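Local structure of glycoside Hydrolase Family 43_12 (Metagenome, 7JVH) at residues Ile172-Asp180 with Glu239-Tyr250; Gly182-Asp190 with Arg202-Leu211. The protein probably hydrolyses glycosidic bonds in plant cell-wall polysaccharides or oligosaccharides, as a family 43 glycoside hydrolase (subfamily 12) from a capybara gut metagenome. One frame throughout, in Å; residues are numbered along the deposited sequence.

Contact 1 of 2, residues Ile172-Asp180 with Glu239-Tyr250; sequences IDPSLFFDD and EGPHIYKKNGTY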
loop_
_atom_site.group_PDB
_atom_site.type_symbol
_atom_site.label_atom_id
_atom_site.label_comp_id
_atom_site.label_asym_id
_atom_site.label_seq_id
_atom_site.Cartn_x
_atom_site.Cartn_y
_atom_site.Cartn_z
ATOM N N ILE A 172 -6.147 -5.064 -16.165
ATOM C CA ILE A 172 -5.817 -5.156 -14.733
ATOM C C ILE A 172 -7.005 -5.607 -13.888
ATOM O O ILE A 172 -8.111 -5.829 -14.403
ATOM C CB ILE A 172 -5.331 -3.790 -14.218
ATOM C CG1 ILE A 172 -6.452 -2.738 -14.308
ATOM C CG2 ILE A 172 -4.094 -3.348 -15.012
ATOM C CD1 ILE A 172 -6.019 -1.368 -13.847
ATOM N N ASP A 173 -6.755 -5.740 -12.583
ATOM C CA ASP A 173 -7.757 -6.047 -11.565
ATOM C C ASP A 173 -8.399 -7.407 -11.795
ATOM O O ASP A 173 -9.623 -7.524 -11.802
ATOM C CB ASP A 173 -8.788 -4.931 -11.464
ATOM C CG ASP A 173 -8.163 -3.612 -11.055
ATOM O OD1 ASP A 173 -6.917 -3.565 -10.892
ATOM O OD2 ASP A 173 -8.917 -2.613 -10.915
ATOM N N PRO A 174 -7.596 -8.477 -11.960
ATOM C CA PRO A 174 -8.138 -9.835 -12.024
ATOM C C PRO A 174 -8.807 -10.246 -10.708
ATOM O O PRO A 174 -8.430 -9.772 -9.643
ATOM C CB PRO A 174 -6.885 -10.683 -12.250
ATOM C CG PRO A 174 -5.762 -9.858 -11.714
ATOM C CD PRO A 174 -6.129 -8.442 -12.026
ATOM N N SER A 175 -9.789 -11.144 -10.799
ATOM C CA SER A 175 -10.507 -11.644 -9.630
ATOM C C SER A 175 -11.255 -12.915 -10.012
ATOM O O SER A 175 -11.992 -12.943 -10.984
ATOM C CB SER A 175 -11.461 -10.559 -9.113
ATOM O OG SER A 175 -12.136 -10.929 -7.950
ATOM N N LEU A 176 -11.042 -13.975 -9.232
ATOM C CA LEU A 176 -11.645 -15.275 -9.461
ATOM C C LEU A 176 -12.939 -15.426 -8.664
ATOM O O LEU A 176 -13.129 -14.767 -7.637
ATOM C CB LEU A 176 -10.682 -16.381 -9.054
ATOM C CG LEU A 176 -9.319 -16.387 -9.722
ATOM C CD1 LEU A 176 -8.323 -17.186 -8.895
ATOM C CD2 LEU A 176 -9.425 -16.931 -11.134
ATOM N N PHE A 177 -13.828 -16.289 -9.169
ATOM C CA PHE A 177 -15.061 -16.667 -8.499
ATOM C C PHE A 177 -15.326 -18.144 -8.759
ATOM O O PHE A 177 -15.215 -18.606 -9.902
ATOM C CB PHE A 177 -16.236 -15.827 -9.003
ATOM C CG PHE A 177 -17.579 -16.411 -8.676
ATOM C CD1 PHE A 177 -18.149 -16.232 -7.426
ATOM C CD2 PHE A 177 -18.271 -17.167 -9.627
ATOM C CE1 PHE A 177 -19.379 -16.793 -7.130
ATOM C CE2 PHE A 177 -19.504 -17.729 -9.334
ATOM C CZ PHE A 177 -20.064 -17.534 -8.085
ATOM N N PHE A 178 -15.682 -18.879 -7.698
ATOM C CA PHE A 178 -15.898 -20.316 -7.759
ATOM C C PHE A 178 -17.365 -20.666 -7.530
ATOM O O PHE A 178 -17.850 -20.607 -6.411
ATOM C CB PHE A 178 -15.003 -21.006 -6.730
ATOM C CG PHE A 178 -13.560 -20.620 -6.839
ATOM C CD1 PHE A 178 -12.785 -21.081 -7.892
ATOM C CD2 PHE A 178 -12.976 -19.776 -5.893
ATOM C CE1 PHE A 178 -11.444 -20.713 -8.004
ATOM C CE2 PHE A 178 -11.637 -19.400 -5.994
ATOM C CZ PHE A 178 -10.870 -19.870 -7.051
ATOM N N ASP A 179 -18.056 -21.038 -8.610
ATOM C CA ASP A 179 -19.496 -21.337 -8.596
ATOM C C ASP A 179 -19.795 -22.679 -7.903
ATOM O O ASP A 179 -18.895 -23.323 -7.388
ATOM C CB ASP A 179 -20.041 -21.342 -10.028
ATOM C CG ASP A 179 -21.469 -20.859 -10.114
ATOM O OD1 ASP A 179 -22.228 -21.023 -9.129
ATOM O OD2 ASP A 179 -21.827 -20.285 -11.165
ATOM N N ASP A 180 -21.077 -23.053 -7.856
ATOM C CA ASP A 180 -21.555 -24.234 -7.106
ATOM C C ASP A 180 -21.670 -25.516 -7.953
ATOM O O ASP A 180 -22.146 -26.526 -7.452
ATOM C CB ASP A 180 -22.897 -23.939 -6.382
ATOM C CG ASP A 180 -23.890 -23.191 -7.246
ATOM O OD1 ASP A 180 -23.978 -23.485 -8.461
ATOM O OD2 ASP A 180 -24.566 -22.271 -6.712
ATOM N N GLU A 239 -13.408 -0.761 -13.079
ATOM C CA GLU A 239 -12.374 -1.702 -12.689
ATOM C C GLU A 239 -12.714 -2.356 -11.342
ATOM O O GLU A 239 -13.866 -2.357 -10.927
ATOM C CB GLU A 239 -11.008 -0.984 -12.676
ATOM C CG GLU A 239 -10.825 0.046 -11.580
ATOM C CD GLU A 239 -9.610 0.955 -11.810
ATOM O OE1 GLU A 239 -8.682 0.568 -12.521
ATOM O OE2 GLU A 239 -9.553 2.079 -11.280
ATOM N N GLY A 240 -11.701 -2.953 -10.698
ATOM C CA GLY A 240 -11.853 -3.728 -9.487
ATOM C C GLY A 240 -13.063 -4.666 -9.464
ATOM O O GLY A 240 -13.751 -4.751 -8.455
ATOM N N PRO A 241 -13.356 -5.422 -10.544
ATOM C CA PRO A 241 -14.562 -6.266 -10.568
ATOM C C PRO A 241 -14.483 -7.433 -9.580
ATOM O O PRO A 241 -13.452 -8.106 -9.515
ATOM C CB PRO A 241 -14.583 -6.806 -12.010
ATOM C CG PRO A 241 -13.144 -6.742 -12.459
ATOM C CD PRO A 241 -12.532 -5.551 -11.769
ATOM N N HIS A 242 -15.556 -7.652 -8.808
ATOM C CA HIS A 242 -15.702 -8.851 -7.978
ATOM C C HIS A 242 -17.082 -9.490 -8.194
ATOM O O HIS A 242 -18.104 -8.794 -8.234
ATOM C CB HIS A 242 -15.509 -8.522 -6.494
ATOM C CG HIS A 242 -14.128 -8.063 -6.148
ATOM N ND1 HIS A 242 -13.026 -8.884 -6.241
ATOM C CD2 HIS A 242 -13.666 -6.865 -5.708
ATOM C CE1 HIS A 242 -11.950 -8.210 -5.876
ATOM N NE2 HIS A 242 -12.312 -6.987 -5.551
ATOM N N ILE A 243 -17.096 -10.822 -8.315
ATOM C CA ILE A 243 -18.329 -11.592 -8.384
ATOM C C ILE A 243 -18.632 -12.179 -7.018
ATOM O O ILE A 243 -17.742 -12.701 -6.347
ATOM C CB ILE A 243 -18.263 -12.745 -9.411
ATOM C CG1 ILE A 243 -17.911 -12.235 -10.813
ATOM C CG2 ILE A 243 -19.586 -13.497 -9.453
ATOM C CD1 ILE A 243 -19.017 -11.478 -11.508
ATOM N N TYR A 244 -19.902 -12.065 -6.606
ATOM C CA TYR A 244 -20.446 -12.756 -5.443
ATOM C C TYR A 244 -21.752 -13.389 -5.880
ATOM O O TYR A 244 -22.403 -12.900 -6.797
ATOM C CB TYR A 244 -20.688 -11.784 -4.278
ATOM C CG TYR A 244 -19.542 -10.836 -3.988
ATOM C CD1 TYR A 244 -18.439 -11.236 -3.232
ATOM C CD2 TYR A 244 -19.572 -9.530 -4.466
ATOM C CE1 TYR A 244 -17.409 -10.364 -2.966
ATOM C CE2 TYR A 244 -18.533 -8.645 -4.207
ATOM C CZ TYR A 244 -17.462 -9.064 -3.462
ATOM O OH TYR A 244 -16.444 -8.173 -3.226
ATOM N N LYS A 245 -22.126 -14.495 -5.238
ATOM C CA LYS A 245 -23.404 -15.142 -5.509
ATOM C C LYS A 245 -24.169 -15.239 -4.217
ATOM O O LYS A 245 -23.629 -15.711 -3.233
ATOM C CB LYS A 245 -23.188 -16.527 -6.092
ATOM C CG LYS A 245 -24.412 -17.094 -6.791
ATOM C CD LYS A 245 -24.104 -18.488 -7.315
ATOM C CE LYS A 245 -25.291 -19.095 -8.011
ATOM N NZ LYS A 245 -24.923 -20.409 -8.589
ATOM N N LYS A 246 -25.427 -14.782 -4.232
ATOM C CA LYS A 246 -26.284 -14.759 -3.046
ATOM C C LYS A 246 -27.753 -14.986 -3.420
ATOM O O LYS A 246 -28.303 -14.272 -4.252
ATOM C CB LYS A 246 -26.111 -13.422 -2.331
ATOM C CG LYS A 246 -26.517 -13.423 -0.864
ATOM C CD LYS A 246 -26.115 -12.118 -0.206
ATOM C CE LYS A 246 -26.813 -11.879 1.115
ATOM N NZ LYS A 246 -28.258 -11.553 0.895
ATOM N N ASN A 247 -28.379 -15.980 -2.783
ATOM C CA ASN A 247 -29.767 -16.402 -3.074
ATOM C C ASN A 247 -29.985 -16.712 -4.546
ATOM O O ASN A 247 -30.988 -16.310 -5.126
ATOM C CB ASN A 247 -30.787 -15.346 -2.620
ATOM C CG ASN A 247 -30.558 -14.890 -1.189
ATOM O OD1 ASN A 247 -30.676 -13.702 -0.872
ATOM N ND2 ASN A 247 -30.226 -15.837 -0.315
ATOM N N GLY A 248 -29.018 -17.407 -5.149
ATOM C CA GLY A 248 -29.094 -17.821 -6.541
ATOM C C GLY A 248 -28.792 -16.756 -7.582
ATOM O O GLY A 248 -28.719 -17.077 -8.771
ATOM N N THR A 249 -28.574 -15.508 -7.151
ATOM C CA THR A 249 -28.297 -14.379 -8.040
ATOM C C THR A 249 -26.804 -14.052 -8.046
ATOM O O THR A 249 -26.148 -14.132 -7.008
ATOM C CB THR A 249 -29.086 -13.136 -7.584
ATOM O OG1 THR A 249 -30.489 -13.415 -7.619
ATOM C CG2 THR A 249 -28.804 -11.933 -8.459
ATOM N N TYR A 250 -26.276 -13.678 -9.217
ATOM C CA TYR A 250 -24.881 -13.251 -9.375
ATOM C C TYR A 250 -24.788 -11.745 -9.239
ATOM O O TYR A 250 -25.666 -11.012 -9.690
ATOM C CB TYR A 250 -24.304 -13.706 -10.734
ATOM C CG TYR A 250 -24.232 -15.211 -10.866
ATOM C CD1 TYR A 250 -23.107 -15.904 -10.455
ATOM C CD2 TYR A 250 -25.314 -15.939 -11.347
ATOM C CE1 TYR A 250 -23.045 -17.285 -10.542
ATOM C CE2 TYR A 250 -25.274 -17.320 -11.412
ATOM C CZ TYR A 250 -24.127 -17.985 -11.027
ATOM O OH TYR A 250 -24.061 -19.356 -11.107
#
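Phe177 lies against Ile243 where the innermost strands of two propeller blades, 175-178 and 239-246, run side by side. Their short axes come within 6.7 Å and diverge by 9°, and side chains fill the groove between them. Ile243 puts its CG2 methyl over one face of the Phe177 ring, a CH-pi contact in which CG2 lies 3.6 Å from Phe177 CG.

Lys245 can be followed outward from there. Its CB touches Phe177 CZ at 3.8 Å; CG, anti to the backbone N (chi1 -162°), passes over the rim of one face of the Tyr250 ring. The extended chain then carries CD alongside Asp179 OD1 and CE past Asp180 OD2. At the tip, Lys245 NZ forms a salt bridge with Asp179 OD1 at 2.8 Å, on that oxygen's syn lone pair. A second, from Lys245 NZ to Asp180 OD2, measures 2.7 Å and meets the carboxylate well out of its plane. NZ also donates to Tyr250 OH, and the Asp180 backbone N reaches Asp179 OD1 too, so two donors grip that oxygen.

Toward the other end, Ser175 OG and His242 ND1 share a hydrogen bond of 2.8 Å at the edge of the imidazole; His127 adds a weak bond to the same hydroxyl. Asp173 OD2 takes the backbone N of Gly240 on its anti lone pair at 2.8 Å, while Asp173 OD1 and Glu239 OE1 each hydrogen-bond to glycerol, probably from the crystallisation liquor. Two acids facing small polyols are consistent with family 43's acidic active-site pocket. The chemistry is therefore graded: carboxylates at one end, apolar packing in the middle, and at the other end one ammonium shared by two carboxylates, whose combined negative charge it probably offsets in part.

Contact 2 of 2, residues Gly182-Asp190 with Arg202-Leu211; sequences GKAYLVHND and RCIKIWEYDL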
loop_
_atom_site.group_PDB
_atom_site.type_symbol
_atom_site.label_atom_id
_atom_site.label_comp_id
_atom_site.label_asym_id
_atom_site.label_seq_id
_atom_site.Cartn_x
_atom_site.Cartn_y
_atom_site.Cartn_z
ATOM N N GLY A 182 -18.820 -26.664 -9.751
ATOM C CA GLY A 182 -17.456 -27.022 -10.091
ATOM C C GLY A 182 -16.804 -26.131 -11.133
ATOM O O GLY A 182 -15.601 -26.249 -11.377
ATOM N N LYS A 183 -17.567 -25.200 -11.711
ATOM C CA LYS A 183 -17.028 -24.248 -12.662
ATOM C C LYS A 183 -16.430 -23.039 -11.955
ATOM O O LYS A 183 -16.978 -22.544 -10.966
ATOM C CB LYS A 183 -18.108 -23.826 -13.658
ATOM C CG LYS A 183 -18.560 -24.979 -14.537
ATOM C CD LYS A 183 -19.577 -24.503 -15.565
ATOM C CE LYS A 183 -20.059 -25.600 -16.504
ATOM N NZ LYS A 183 -19.070 -25.823 -17.589
ATOM N N ALA A 184 -15.288 -22.580 -12.470
ATOM C CA ALA A 184 -14.593 -21.409 -11.968
ATOM C C ALA A 184 -14.532 -20.346 -13.049
ATOM O O ALA A 184 -14.485 -20.653 -14.236
ATOM C CB ALA A 184 -13.198 -21.794 -11.531
ATOM N N TYR A 185 -14.534 -19.085 -12.618
ATOM C CA TYR A 185 -14.524 -17.948 -13.527
ATOM C C TYR A 185 -13.502 -16.916 -13.091
ATOM O O TYR A 185 -12.994 -16.947 -11.971
ATOM C CB TYR A 185 -15.921 -17.345 -13.625
ATOM C CG TYR A 185 -16.943 -18.367 -14.063
ATOM C CD1 TYR A 185 -17.114 -18.674 -15.409
ATOM C CD2 TYR A 185 -17.718 -19.061 -13.125
ATOM C CE1 TYR A 185 -18.036 -19.621 -15.818
ATOM C CE2 TYR A 185 -18.643 -20.009 -13.524
ATOM C CZ TYR A 185 -18.796 -20.287 -14.872
ATOM O OH TYR A 185 -19.713 -21.228 -15.266
ATOM N N LEU A 186 -13.185 -16.013 -14.015
ATOM C CA LEU A 186 -12.221 -14.965 -13.778
ATOM C C LEU A 186 -12.735 -13.722 -14.456
ATOM O O LEU A 186 -13.068 -13.749 -15.638
ATOM C CB LEU A 186 -10.874 -15.366 -14.361
ATOM C CG LEU A 186 -9.713 -14.402 -14.118
ATOM C CD1 LEU A 186 -8.400 -15.149 -14.262
ATOM C CD2 LEU A 186 -9.769 -13.171 -15.033
ATOM N N VAL A 187 -12.818 -12.632 -13.697
ATOM C CA VAL A 187 -13.269 -11.359 -14.216
ATOM C C VAL A 187 -12.126 -10.361 -14.098
ATOM O O VAL A 187 -11.294 -10.442 -13.174
ATOM C CB VAL A 187 -14.537 -10.865 -13.487
ATOM C CG1 VAL A 187 -14.214 -10.419 -12.054
ATOM C CG2 VAL A 187 -15.231 -9.810 -14.322
ATOM N N HIS A 188 -12.059 -9.431 -15.052
ATOM C CA HIS A 188 -11.022 -8.416 -15.038
ATOM C C HIS A 188 -11.439 -7.215 -15.854
ATOM O O HIS A 188 -12.427 -7.274 -16.594
ATOM C CB HIS A 188 -9.686 -9.000 -15.522
ATOM C CG HIS A 188 -9.631 -9.248 -17.002
ATOM N ND1 HIS A 188 -9.017 -8.381 -17.876
ATOM C CD2 HIS A 188 -10.084 -10.281 -17.754
ATOM C CE1 HIS A 188 -9.108 -8.862 -19.108
ATOM N NE2 HIS A 188 -9.753 -10.011 -19.061
ATOM N N ASN A 189 -10.704 -6.110 -15.650
ATOM C CA ASN A 189 -10.826 -4.898 -16.454
ATOM C C ASN A 189 -10.024 -5.121 -17.741
ATOM O O ASN A 189 -9.034 -5.844 -17.733
ATOM C CB ASN A 189 -10.356 -3.681 -15.626
ATOM C CG ASN A 189 -9.784 -2.541 -16.468
ATOM O OD1 ASN A 189 -8.713 -2.677 -17.055
ATOM N ND2 ASN A 189 -10.468 -1.395 -16.478
ATOM N N ASP A 190 -10.486 -4.522 -18.840
ATOM C CA ASP A 190 -9.795 -4.592 -20.122
ATOM C C ASP A 190 -10.075 -3.328 -20.927
ATOM O O ASP A 190 -10.904 -2.510 -20.535
ATOM C CB ASP A 190 -10.233 -5.836 -20.919
ATOM C CG ASP A 190 -9.141 -6.356 -21.878
ATOM O OD1 ASP A 190 -8.100 -5.672 -22.069
ATOM O OD2 ASP A 190 -9.323 -7.454 -22.443
ATOM N N ARG A 202 -13.381 1.774 -20.581
ATOM C CA ARG A 202 -12.888 0.461 -20.220
ATOM C C ARG A 202 -14.044 -0.520 -20.105
ATOM O O ARG A 202 -15.216 -0.134 -20.222
ATOM C CB ARG A 202 -12.124 0.555 -18.895
ATOM C CG ARG A 202 -10.806 1.315 -18.992
ATOM C CD ARG A 202 -9.792 0.828 -20.022
ATOM N NE ARG A 202 -9.007 -0.299 -19.525
ATOM C CZ ARG A 202 -7.733 -0.541 -19.806
ATOM N NH1 ARG A 202 -7.030 0.267 -20.614
ATOM N NH2 ARG A 202 -7.170 -1.643 -19.314
ATOM N N CYS A 203 -13.698 -1.795 -19.894
ATOM C CA CYS A 203 -14.640 -2.909 -19.936
ATOM C C CYS A 203 -14.384 -3.871 -18.816
ATOM O O CYS A 203 -13.255 -3.998 -18.352
ATOM C CB CYS A 203 -14.454 -3.710 -21.243
ATOM S SG CYS A 203 -14.964 -2.830 -22.705
ATOM N N ILE A 204 -15.444 -4.568 -18.400
ATOM C CA ILE A 204 -15.331 -5.734 -17.547
ATOM C C ILE A 204 -15.552 -6.973 -18.413
ATOM O O ILE A 204 -16.552 -7.078 -19.125
ATOM C CB ILE A 204 -16.343 -5.724 -16.392
ATOM C CG1 ILE A 204 -16.184 -4.452 -15.549
ATOM C CG2 ILE A 204 -16.195 -6.981 -15.549
ATOM C CD1 ILE A 204 -14.792 -4.213 -15.006
ATOM N N LYS A 205 -14.594 -7.901 -18.324
ATOM C CA LYS A 205 -14.553 -9.099 -19.112
ATOM C C LYS A 205 -14.511 -10.280 -18.172
ATOM O O LYS A 205 -13.826 -10.235 -17.169
ATOM C CB LYS A 205 -13.297 -9.091 -19.988
ATOM C CG LYS A 205 -13.250 -10.228 -21.008
ATOM C CD LYS A 205 -12.161 -10.020 -22.045
ATOM C CE LYS A 205 -12.508 -8.864 -22.982
ATOM N NZ LYS A 205 -11.410 -8.562 -23.922
ATOM N N ILE A 206 -15.242 -11.346 -18.523
ATOM C CA ILE A 206 -15.251 -12.584 -17.753
ATOM C C ILE A 206 -14.752 -13.748 -18.608
ATOM O O ILE A 206 -14.939 -13.760 -19.823
ATOM C CB ILE A 206 -16.649 -12.872 -17.171
ATOM C CG1 ILE A 206 -16.587 -14.010 -16.151
ATOM C CG2 ILE A 206 -17.663 -13.195 -18.269
ATOM C CD1 ILE A 206 -17.871 -14.138 -15.338
ATOM N N TRP A 207 -14.085 -14.705 -17.948
ATOM C CA TRP A 207 -13.549 -15.921 -18.557
ATOM C C TRP A 207 -13.906 -17.086 -17.663
ATOM O O TRP A 207 -13.902 -16.945 -16.446
ATOM C CB TRP A 207 -12.025 -15.887 -18.597
ATOM C CG TRP A 207 -11.399 -14.825 -19.425
ATOM C CD1 TRP A 207 -11.193 -13.530 -19.075
ATOM C CD2 TRP A 207 -10.831 -14.984 -20.733
ATOM N NE1 TRP A 207 -10.551 -12.863 -20.082
ATOM C CE2 TRP A 207 -10.323 -13.726 -21.118
ATOM C CE3 TRP A 207 -10.720 -16.059 -21.623
ATOM C CZ2 TRP A 207 -9.713 -13.511 -22.359
ATOM C CZ3 TRP A 207 -10.105 -15.845 -22.856
ATOM C CH2 TRP A 207 -9.623 -14.575 -23.216
ATOM N N GLU A 208 -14.171 -18.244 -18.265
ATOM C CA GLU A 208 -14.180 -19.509 -17.545
ATOM C C GLU A 208 -12.725 -19.835 -17.214
ATOM O O GLU A 208 -11.819 -19.519 -17.989
ATOM C CB GLU A 208 -14.813 -20.626 -18.386
ATOM C CG GLU A 208 -15.199 -21.871 -17.588
ATOM C CD GLU A 208 -16.022 -22.872 -18.413
ATOM O OE1 GLU A 208 -16.677 -22.448 -19.392
ATOM O OE2 GLU A 208 -16.028 -24.084 -18.082
ATOM N N TYR A 209 -12.506 -20.458 -16.052
ATOM C CA TYR A 209 -11.170 -20.719 -15.523
ATOM C C TYR A 209 -10.999 -22.215 -15.332
ATOM O O TYR A 209 -11.908 -22.897 -14.869
ATOM C CB TYR A 209 -10.979 -19.968 -14.198
ATOM C CG TYR A 209 -9.582 -19.992 -13.582
ATOM C CD1 TYR A 209 -8.608 -19.054 -13.947
ATOM C CD2 TYR A 209 -9.256 -20.910 -12.587
ATOM C CE1 TYR A 209 -7.346 -19.064 -13.361
ATOM C CE2 TYR A 209 -7.999 -20.924 -11.994
ATOM C CZ TYR A 209 -7.046 -20.002 -12.381
ATOM O OH TYR A 209 -5.791 -20.021 -11.789
ATOM N N ASP A 210 -9.822 -22.715 -15.715
ATOM C CA ASP A 210 -9.477 -24.116 -15.608
ATOM C C ASP A 210 -8.666 -24.311 -14.333
ATOM O O ASP A 210 -7.533 -23.832 -14.238
ATOM C CB ASP A 210 -8.678 -24.559 -16.835
ATOM C CG ASP A 210 -8.404 -26.055 -16.841
ATOM O OD1 ASP A 210 -8.042 -26.612 -15.782
ATOM O OD2 ASP A 210 -8.555 -26.687 -17.907
ATOM N N LEU A 211 -9.255 -25.023 -13.362
ATOM C CA LEU A 211 -8.664 -25.207 -12.044
ATOM C C LEU A 211 -7.429 -26.095 -12.096
ATOM O O LEU A 211 -6.458 -25.843 -11.395
ATOM C CB LEU A 211 -9.697 -25.755 -11.057
ATOM C CG LEU A 211 -10.858 -24.785 -10.815
ATOM C CD1 LEU A 211 -12.148 -25.532 -10.512
ATOM C CD2 LEU A 211 -10.528 -23.784 -9.716
#
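His188 and Trp207 meet rim to rim on adjacent strands of an antiparallel beta hairpin, the second and third strands of a four-stranded propeller blade. Their ring planes differ by only 21°, which lets Trp207 NE1 donate to His188 NE2 at 3.1 Å, nearly within both planes. Phe169 packs against both rings.

Val187 and Ile204 cross on the other face of the sheet, their CG2 methyls turned to each other. Pro241, from the next blade's innermost strand, touches both. Near the start of the hairpin Ala184 CB is covered by Leu211 CD2, while Leu186 CD1 touches Tyr209 CD1 obliquely.

The Arg202 guanidinium lies 17° from the plane of the Asn189 amide, although the two chains cross at about a right angle. Arg202 NH2 donates to Asn189 OD1 at 2.9 Å on an in-plane lone pair, and NE adds a weak bond to the same oxygen; Asn189 ND2 is taken by the carbonyl of Ile238. One face of the guanidinium lies over Asp190 C. Putting an alanine at Arg202 would probably leave Asn189 OD1 without these donors and the Asp190 backbone without that cover.

Lys205 runs beside His188, pointing the same way, its CB 3.8 Å from His188 NE2. A bend at chi3 (-70°) then takes it to Asp190, where Lys205 NZ forms a salt bridge with Asp190 OD2 at 2.8 Å, on the anti side but well out of the carboxylate plane.

Overall arrangement
The two contacts have centres about 9 Å apart, on the same side of the chain's centre and both in the family 43 domain, a five-bladed beta-propeller. Strand 175-178 opens one blade and belongs to contact 1; 184-190 and 203-210, which form contact 2, follow in the same sheet, before 215-226 completes it. The chain then enters the next blade with 239-246, returning to contact 1. Contact 2 thus holds strands together within a blade, whereas contact 1 joins that blade to its neighbour. They meet directly through probable backbone bonds from Tyr185 N to Phe177 O and from Val187 N to Ser175 O, linking the blade's body to its innermost strand beside the probable active-site pocket.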